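Local structure of alpha-1,3-glucanase (Bacillus circulans, 5ZRU) at residues N5-A10 and V365-I370; I410-F413 and G417-A420; S432-N437 and I451-T456. The protein hydrolyses alpha-1,3-glucan as a GH87-type glucanase; this chain is its catalytic unit, with bound calcium and zinc ions. One frame throughout, in Å; residues are numbered along the deposited sequence.

Contact 1 of 3, residues N5-A10 and V365-I370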
loop_
_atom_site.group_PDB
_atom_site.type_symbol
_atom_site.label_atom_id
_atom_site.label_comp_id
_atom_site.label_asym_id
_atom_site.label_seq_id
_atom_site.Cartn_x
_atom_site.Cartn_y
_atom_site.Cartn_z
ATOM N N ASN A 5 -8.957 18.196 7.273
ATOM C CA ASN A 5 -8.741 18.079 5.832
ATOM C C ASN A 5 -9.949 17.351 5.251
ATOM O O ASN A 5 -9.954 16.129 5.115
ATOM C CB ASN A 5 -7.425 17.367 5.563
ATOM C CG ASN A 5 -6.261 18.084 6.207
ATOM O OD1 ASN A 5 -5.927 19.202 5.812
ATOM N ND2 ASN A 5 -5.663 17.470 7.230
ATOM N N LEU A 6 -10.967 18.130 4.881
ATOM C CA LEU A 6 -12.317 17.606 4.686
ATOM C C LEU A 6 -12.450 16.815 3.398
ATOM O O LEU A 6 -12.081 17.291 2.321
ATOM C CB LEU A 6 -13.336 18.741 4.648
ATOM C CG LEU A 6 -13.993 19.106 5.961
ATOM C CD1 LEU A 6 -12.924 19.638 6.833
ATOM C CD2 LEU A 6 -15.070 20.141 5.725
ATOM N N VAL A 7 -13.030 15.623 3.514
ATOM C CA VAL A 7 -13.460 14.813 2.380
ATOM C C VAL A 7 -14.777 14.160 2.782
ATOM O O VAL A 7 -14.916 13.675 3.910
ATOM C CB VAL A 7 -12.399 13.753 2.005
ATOM C CG1 VAL A 7 -12.916 12.825 0.913
ATOM C CG2 VAL A 7 -11.093 14.417 1.555
ATOM N N VAL A 8 -15.759 14.172 1.888
ATOM C CA VAL A 8 -16.976 13.397 2.127
ATOM C C VAL A 8 -16.623 11.931 1.879
ATOM O O VAL A 8 -16.323 11.542 0.750
ATOM C CB VAL A 8 -18.134 13.852 1.234
ATOM C CG1 VAL A 8 -19.317 12.893 1.369
ATOM C CG2 VAL A 8 -18.555 15.266 1.597
ATOM N N TYR A 9 -16.649 11.122 2.933
ATOM C CA TYR A 9 -16.172 9.750 2.815
ATOM C C TYR A 9 -17.130 8.886 2.008
ATOM O O TYR A 9 -18.351 9.086 2.007
ATOM C CB TYR A 9 -15.970 9.118 4.189
ATOM C CG TYR A 9 -14.688 9.530 4.868
ATOM C CD1 TYR A 9 -13.842 10.464 4.292
ATOM C CD2 TYR A 9 -14.316 8.965 6.073
ATOM C CE1 TYR A 9 -12.670 10.844 4.918
ATOM C CE2 TYR A 9 -13.149 9.338 6.711
ATOM C CZ TYR A 9 -12.331 10.275 6.131
ATOM O OH TYR A 9 -11.167 10.644 6.766
ATOM N N ALA A 10 -16.554 7.904 1.326
ATOM C CA ALA A 10 -17.344 6.862 0.699
ATOM C C ALA A 10 -17.946 5.955 1.771
ATOM O O ALA A 10 -17.575 6.002 2.947
ATOM C CB ALA A 10 -16.481 6.046 -0.262
ATOM N N VAL A 365 -4.874 5.589 10.064
ATOM C CA VAL A 365 -4.738 5.794 8.621
ATOM C C VAL A 365 -6.145 5.805 8.043
ATOM O O VAL A 365 -6.915 4.859 8.265
ATOM C CB VAL A 365 -3.889 4.707 7.937
ATOM C CG1 VAL A 365 -3.797 4.991 6.440
ATOM C CG2 VAL A 365 -2.496 4.614 8.558
ATOM N N ARG A 366 -6.499 6.873 7.327
ATOM C CA ARG A 366 -7.856 6.947 6.806
ATOM C C ARG A 366 -7.900 7.645 5.453
ATOM O O ARG A 366 -7.027 8.442 5.100
ATOM C CB ARG A 366 -8.808 7.642 7.789
ATOM C CG ARG A 366 -8.504 9.095 8.054
ATOM C CD ARG A 366 -9.430 9.653 9.153
ATOM N NE ARG A 366 -9.195 11.080 9.347
ATOM C CZ ARG A 366 -9.518 11.760 10.441
ATOM N NH1 ARG A 366 -10.094 11.144 11.471
ATOM N NH2 ARG A 366 -9.250 13.059 10.514
ATOM N N ASN A 367 -8.951 7.319 4.707
ATOM C CA ASN A 367 -9.222 7.862 3.378
ATOM C C ASN A 367 -7.974 7.902 2.506
ATOM O O ASN A 367 -7.637 8.922 1.904
ATOM C CB ASN A 367 -9.858 9.249 3.454
ATOM C CG ASN A 367 -10.577 9.598 2.174
ATOM O OD1 ASN A 367 -11.415 8.836 1.707
ATOM N ND2 ASN A 367 -10.211 10.720 1.567
ATOM N N SER A 368 -7.303 6.761 2.402
ATOM C CA SER A 368 -6.044 6.695 1.679
ATOM C C SER A 368 -6.044 5.526 0.702
ATOM O O SER A 368 -6.772 4.543 0.860
ATOM C CB SER A 368 -4.863 6.575 2.647
ATOM O OG SER A 368 -4.729 7.763 3.423
ATOM N N SER A 369 -5.215 5.669 -0.327
ATOM C CA SER A 369 -5.013 4.651 -1.346
ATOM C C SER A 369 -3.722 3.925 -1.003
ATOM O O SER A 369 -2.654 4.542 -0.993
ATOM C CB SER A 369 -4.933 5.293 -2.736
ATOM O OG SER A 369 -4.395 4.391 -3.702
ATOM N N ILE A 370 -3.829 2.632 -0.679
ATOM C CA ILE A 370 -2.700 1.812 -0.236
ATOM C C ILE A 370 -2.533 0.733 -1.298
ATOM O O ILE A 370 -3.316 -0.217 -1.325
ATOM C CB ILE A 370 -2.953 1.191 1.144
ATOM C CG1 ILE A 370 -3.506 2.250 2.121
ATOM C CG2 ILE A 370 -1.678 0.495 1.674
ATOM C CD1 ILE A 370 -2.544 3.390 2.413
HETATM O O HOH W 1 -8.756 15.961 9.064
HETATM O O HOH W 2 -13.874 7.440 2.138
#
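The phenol ring of Tyr9 meets Arg366 at its edge and Asn367 obliquely. Arg366 CD lies near the ring plane, 3.1 Å from Tyr9 OH. Asn367 CB is 3.5 Å from Tyr9 CE1, and the Asn367 amide is turned only 19° from the ring plane. The Tyr398 ring meets Tyr9 from outside the two segments. The contact lays the extended loop 5-10 on a corner of the parallel beta-helix, between strands 364-366 and 369-371. Asn367 sits at that corner in a left-handed backbone conformation. Its CG is anti to the backbone N (chi1 -160°), which sends the amide out to the loop. There Val7 CG1 packs on Asn367 ND2 at 3.5 Å. This nitrogen is also hydrogen-bonded to Asn343 OD1, and Asn367 OD1 to Ser15 N. Tyr9 OH is 3.3 Å from Arg366 NE, but the angle is too poor for a hydrogen bond. Arg366 NE instead makes a salt bridge with Glu342, whose other carboxylate oxygen takes Asn5 ND2. With an alanine in place of Tyr9, the phenol that rests against Arg366 CG and CD and Asn367 CB would be gone, which would probably open a gap between the loop and the beta-helix. Two waters bridge the segments. One joins Asn5 N to Arg366 NH2, weakly on the arginine side. The other accepts from Ala10 N at 2.8 Å and donates to Asn367 OD1 at 2.9 Å.

Contact 2 of 3, residues I410-F413 and G417-A420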
loop_
_atom_site.group_PDB
_atom_site.type_symbol
_atom_site.label_atom_id
_atom_site.label_comp_id
_atom_site.label_asym_id
_atom_site.label_seq_id
_atom_site.Cartn_x
_atom_site.Cartn_y
_atom_site.Cartn_z
ATOM N N ILE A 410 -4.458 -5.554 5.551
ATOM C CA ILE A 410 -4.504 -5.002 6.902
ATOM C C ILE A 410 -4.080 -6.092 7.870
ATOM O O ILE A 410 -4.523 -7.238 7.740
ATOM C CB ILE A 410 -5.915 -4.493 7.269
ATOM C CG1 ILE A 410 -6.325 -3.343 6.345
ATOM C CG2 ILE A 410 -5.982 -4.100 8.753
ATOM C CD1 ILE A 410 -7.710 -2.786 6.643
ATOM N N ALA A 411 -3.237 -5.742 8.845
ATOM C CA ALA A 411 -2.764 -6.731 9.810
ATOM C C ALA A 411 -2.649 -6.135 11.209
ATOM O O ALA A 411 -2.174 -5.006 11.373
ATOM C CB ALA A 411 -1.401 -7.299 9.396
ATOM N N PHE A 412 -3.049 -6.917 12.220
ATOM C CA PHE A 412 -2.798 -6.579 13.615
ATOM C C PHE A 412 -2.013 -7.728 14.236
ATOM O O PHE A 412 -2.376 -8.897 14.063
ATOM C CB PHE A 412 -4.090 -6.342 14.424
ATOM C CG PHE A 412 -4.933 -5.178 13.947
ATOM C CD1 PHE A 412 -4.356 -3.956 13.623
ATOM C CD2 PHE A 412 -6.312 -5.319 13.830
ATOM C CE1 PHE A 412 -5.133 -2.887 13.193
ATOM C CE2 PHE A 412 -7.112 -4.256 13.396
ATOM C CZ PHE A 412 -6.521 -3.035 13.076
ATOM N N PHE A 413 -0.947 -7.395 14.961
ATOM C CA PHE A 413 -0.078 -8.409 15.549
ATOM C C PHE A 413 -0.052 -8.404 17.072
ATOM O O PHE A 413 0.598 -9.274 17.667
ATOM C CB PHE A 413 1.339 -8.240 14.991
ATOM C CG PHE A 413 1.389 -8.372 13.495
ATOM C CD1 PHE A 413 0.977 -9.548 12.892
ATOM C CD2 PHE A 413 1.802 -7.320 12.692
ATOM C CE1 PHE A 413 0.984 -9.684 11.508
ATOM C CE2 PHE A 413 1.823 -7.457 11.305
ATOM C CZ PHE A 413 1.415 -8.638 10.718
ATOM N N GLY A 417 -7.541 -2.953 21.338
ATOM C CA GLY A 417 -8.479 -1.898 20.966
ATOM C C GLY A 417 -8.397 -1.379 19.543
ATOM O O GLY A 417 -9.019 -0.353 19.244
ATOM N N HIS A 418 -7.652 -2.042 18.663
ATOM C CA HIS A 418 -7.522 -1.586 17.285
ATOM C C HIS A 418 -8.811 -1.838 16.521
ATOM O O HIS A 418 -9.572 -2.752 16.837
ATOM C CB HIS A 418 -6.374 -2.315 16.587
ATOM C CG HIS A 418 -5.117 -2.365 17.389
ATOM N ND1 HIS A 418 -4.513 -1.234 17.889
ATOM C CD2 HIS A 418 -4.338 -3.409 17.768
ATOM C CE1 HIS A 418 -3.416 -1.577 18.546
ATOM N NE2 HIS A 418 -3.294 -2.891 18.495
ATOM N N LYS A 419 -9.056 -1.029 15.493
ATOM C CA LYS A 419 -10.182 -1.315 14.622
ATOM C C LYS A 419 -9.828 -0.989 13.183
ATOM O O LYS A 419 -8.979 -0.144 12.909
ATOM C CB LYS A 419 -11.442 -0.554 15.020
ATOM C CG LYS A 419 -11.390 0.925 14.743
ATOM C CD LYS A 419 -12.683 1.575 15.261
ATOM C CE LYS A 419 -12.566 3.084 15.345
ATOM N NZ LYS A 419 -13.882 3.717 15.647
ATOM N N ALA A 420 -10.499 -1.676 12.269
ATOM C CA ALA A 420 -10.337 -1.440 10.840
ATOM C C ALA A 420 -11.733 -1.504 10.247
ATOM O O ALA A 420 -12.348 -2.575 10.234
ATOM C CB ALA A 420 -9.401 -2.471 10.200
#
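His418 CB sits almost over the centre of the Phe412 ring. It is 3.6 Å from the ring centroid and 13° off the ring normal, a CH-pi contact. The nearest ring atom to His418 CB is Phe412 CZ. Lys419 O comes to the edge of the same ring, 3.8 Å from Phe412 CZ. The Phe412 and His418 side chains run past each other in opposite directions. Their rings meet obliquely, with planes at 34°. Beyond them, Ala420 CB touches Phe412 CZ at 4.1 Å and Ile410 CD1 at 4.0 Å. The Ile410 chain is extended here (chi2 180°), which carries CD1 across to the alanine. Strands 411-412 and 419-421 lie on different faces of the parallel beta-helix, and these side chains fill part of its interior. The chain makes a turn between them, so the contact is local in sequence. Both imidazole nitrogens are hydrogen-bonded: NE2 to Gly414 O in that turn, ND1 to Asn394 N. Farther out, Val380 packs on both Phe412 and His418. Ile451 also touches both residues from strand 451-459.

Contact 3 of 3, residues S432-N437 and I451-T456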
loop_
_atom_site.group_PDB
_atom_site.type_symbol
_atom_site.label_atom_id
_atom_site.label_comp_id
_atom_site.label_asym_id
_atom_site.label_seq_id
_atom_site.Cartn_x
_atom_site.Cartn_y
_atom_site.Cartn_z
ATOM N N SER A 432 -3.616 -12.171 2.029
ATOM C CA SER A 432 -4.943 -12.048 2.618
ATOM C C SER A 432 -5.384 -10.597 2.555
ATOM O O SER A 432 -4.557 -9.690 2.485
ATOM C CB SER A 432 -4.941 -12.507 4.085
ATOM O OG SER A 432 -4.371 -13.801 4.212
ATOM N N ALA A 433 -6.700 -10.375 2.591
ATOM C CA ALA A 433 -7.169 -9.012 2.812
ATOM C C ALA A 433 -6.873 -8.570 4.235
ATOM O O ALA A 433 -6.446 -7.433 4.465
ATOM C CB ALA A 433 -8.665 -8.891 2.532
ATOM N N ILE A 434 -7.076 -9.469 5.196
ATOM C CA ILE A 434 -6.909 -9.202 6.618
ATOM C C ILE A 434 -6.169 -10.381 7.232
ATOM O O ILE A 434 -6.533 -11.535 6.985
ATOM C CB ILE A 434 -8.265 -9.027 7.330
ATOM C CG1 ILE A 434 -8.961 -7.739 6.900
ATOM C CG2 ILE A 434 -8.084 -9.055 8.849
ATOM C CD1 ILE A 434 -10.418 -7.714 7.308
ATOM N N ARG A 435 -5.150 -10.099 8.052
ATOM C CA ARG A 435 -4.513 -11.170 8.800
ATOM C C ARG A 435 -4.214 -10.712 10.220
ATOM O O ARG A 435 -4.029 -9.521 10.497
ATOM C CB ARG A 435 -3.230 -11.685 8.115
ATOM C CG ARG A 435 -1.979 -10.829 8.314
ATOM C CD ARG A 435 -0.775 -11.503 7.663
ATOM N NE ARG A 435 0.421 -10.664 7.738
ATOM C CZ ARG A 435 1.662 -11.137 7.697
ATOM N NH1 ARG A 435 1.875 -12.445 7.585
ATOM N NH2 ARG A 435 2.694 -10.304 7.776
ATOM N N MET A 436 -4.209 -11.678 11.130
ATOM C CA MET A 436 -3.674 -11.484 12.469
ATOM C C MET A 436 -2.790 -12.682 12.766
ATOM O O MET A 436 -3.137 -13.804 12.393
ATOM C CB MET A 436 -4.785 -11.370 13.512
ATOM C CG MET A 436 -5.791 -10.251 13.240
ATOM S SD MET A 436 -7.107 -10.197 14.483
ATOM C CE MET A 436 -6.205 -9.734 15.957
ATOM N N ASN A 437 -1.647 -12.453 13.405
ATOM C CA ASN A 437 -0.886 -13.584 13.923
ATOM C C ASN A 437 -0.154 -13.145 15.181
ATOM O O ASN A 437 -0.136 -11.963 15.533
ATOM C CB ASN A 437 0.066 -14.187 12.864
ATOM C CG ASN A 437 1.243 -13.284 12.486
ATOM O OD1 ASN A 437 1.832 -12.597 13.314
ATOM N ND2 ASN A 437 1.613 -13.323 11.203
ATOM N N ILE A 451 -10.785 -6.127 19.513
ATOM C CA ILE A 451 -10.409 -5.603 18.208
ATOM C C ILE A 451 -11.590 -5.807 17.270
ATOM O O ILE A 451 -12.285 -6.826 17.357
ATOM C CB ILE A 451 -9.135 -6.318 17.693
ATOM C CG1 ILE A 451 -7.896 -5.787 18.422
ATOM C CG2 ILE A 451 -9.003 -6.235 16.159
ATOM C CD1 ILE A 451 -6.636 -6.632 18.191
ATOM N N VAL A 452 -11.842 -4.832 16.394
ATOM C CA VAL A 452 -13.029 -4.843 15.545
ATOM C C VAL A 452 -12.621 -4.658 14.089
ATOM O O VAL A 452 -11.849 -3.748 13.768
ATOM C CB VAL A 452 -14.028 -3.742 15.951
ATOM C CG1 VAL A 452 -15.136 -3.624 14.913
ATOM C CG2 VAL A 452 -14.608 -4.037 17.324
ATOM N N PHE A 453 -13.167 -5.503 13.210
ATOM C CA PHE A 453 -13.176 -5.283 11.767
ATOM C C PHE A 453 -14.626 -5.137 11.336
ATOM O O PHE A 453 -15.466 -5.963 11.710
ATOM C CB PHE A 453 -12.544 -6.451 11.000
ATOM C CG PHE A 453 -11.087 -6.678 11.312
ATOM C CD1 PHE A 453 -10.702 -7.481 12.377
ATOM C CD2 PHE A 453 -10.105 -6.098 10.522
ATOM C CE1 PHE A 453 -9.366 -7.700 12.653
ATOM C CE2 PHE A 453 -8.762 -6.308 10.796
ATOM C CZ PHE A 453 -8.390 -7.114 11.862
ATOM N N SER A 454 -14.937 -4.105 10.556
ATOM C CA SER A 454 -16.332 -3.968 10.166
ATOM C C SER A 454 -16.460 -3.257 8.833
ATOM O O SER A 454 -15.542 -2.568 8.375
ATOM C CB SER A 454 -17.154 -3.209 11.214
ATOM O OG SER A 454 -16.963 -1.811 11.064
ATOM N N ASP A 455 -17.630 -3.446 8.227
ATOM C CA ASP A 455 -18.099 -2.643 7.107
ATOM C C ASP A 455 -17.087 -2.648 5.972
ATOM O O ASP A 455 -16.646 -1.605 5.497
ATOM C CB ASP A 455 -18.419 -1.223 7.580
ATOM C CG ASP A 455 -19.581 -1.198 8.548
ATOM O OD1 ASP A 455 -20.733 -1.288 8.076
ATOM O OD2 ASP A 455 -19.342 -1.129 9.775
ATOM N N THR A 456 -16.700 -3.841 5.542
ATOM C CA THR A 456 -15.544 -3.949 4.662
ATOM C C THR A 456 -15.847 -4.926 3.539
ATOM O O THR A 456 -16.464 -5.968 3.765
ATOM C CB THR A 456 -14.300 -4.379 5.454
ATOM O OG1 THR A 456 -13.882 -3.296 6.298
ATOM C CG2 THR A 456 -13.138 -4.769 4.524
#
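Ile434 CG2 presses over one face of the Phe453 ring. It comes within 3.4 Å of Phe453 CE2 and lies 29° off the ring normal, a CH-pi contact. The same CG2 is also 3.6 Å from Phe453 CZ, at the far end of the ring. Ile434 CD1 adds a further touch, 3.6 Å from Phe453 CD2. The two Ile434 methyls therefore follow one side of the ring like a pair of knuckles. At the ring's edge, Met436 SD lies 3.8 Å from Phe453 CE1. This is a Met-aromatic contact made near the ring plane, not over it. The outer end of the ring thus fits into the notch between Ile434 and Met436. Both residues point into the contact, while Arg435 between them points away and pairs with Asp376 in a salt bridge. The Phe453 side chain runs past those of Ile434 and Met436 in opposite directions. The Met436 chain is straight as far as SD and then bends (chi3 66°). The bend swings Met436 CE round to meet Ile451 CD1 tip to tip at 3.8 Å. Outside the segments, the Phe489 ring meets Phe453 with nearly parallel planes, and Val487 touches both Phe453 and Met436. Ile425 of strand 424-426 is touched by both Ile434 and Thr456.

Past the packed part, the chain turns a corner at Asp455, which has a left-handed backbone conformation. Strand 435-437 and the 451-454 part of the next strand lie on different faces and are not paired with each other. Inward side chains that meet across the lumen and repeat coil after coil are typical of the parallel beta-helix of pectate lyase-like domains.

Contacts 2 and 3 are successive layers of one beta-helix interior, with centres 7 Å apart. They join directly in two parallel ladders. Ala420 N probably bonds to Val452 O, and Ile410 N to Ala433 O, both at 2.9 Å. Between the ladders, Phe412 CD2 packs on Phe453 CZ at 3.4 Å. Contact 1, on the outside of the helix, touches neither. Its centre is about 18 Å from both centres, and its nearest atoms are about 7 Å from contact 2 and 8 Å from contact 3. Near it, the Arg366 side chain is about 8 Å from that of the zinc ligand His312. The side chains of Val7 and Ile410 are about 9 Å and 12 Å from bound calcium ions.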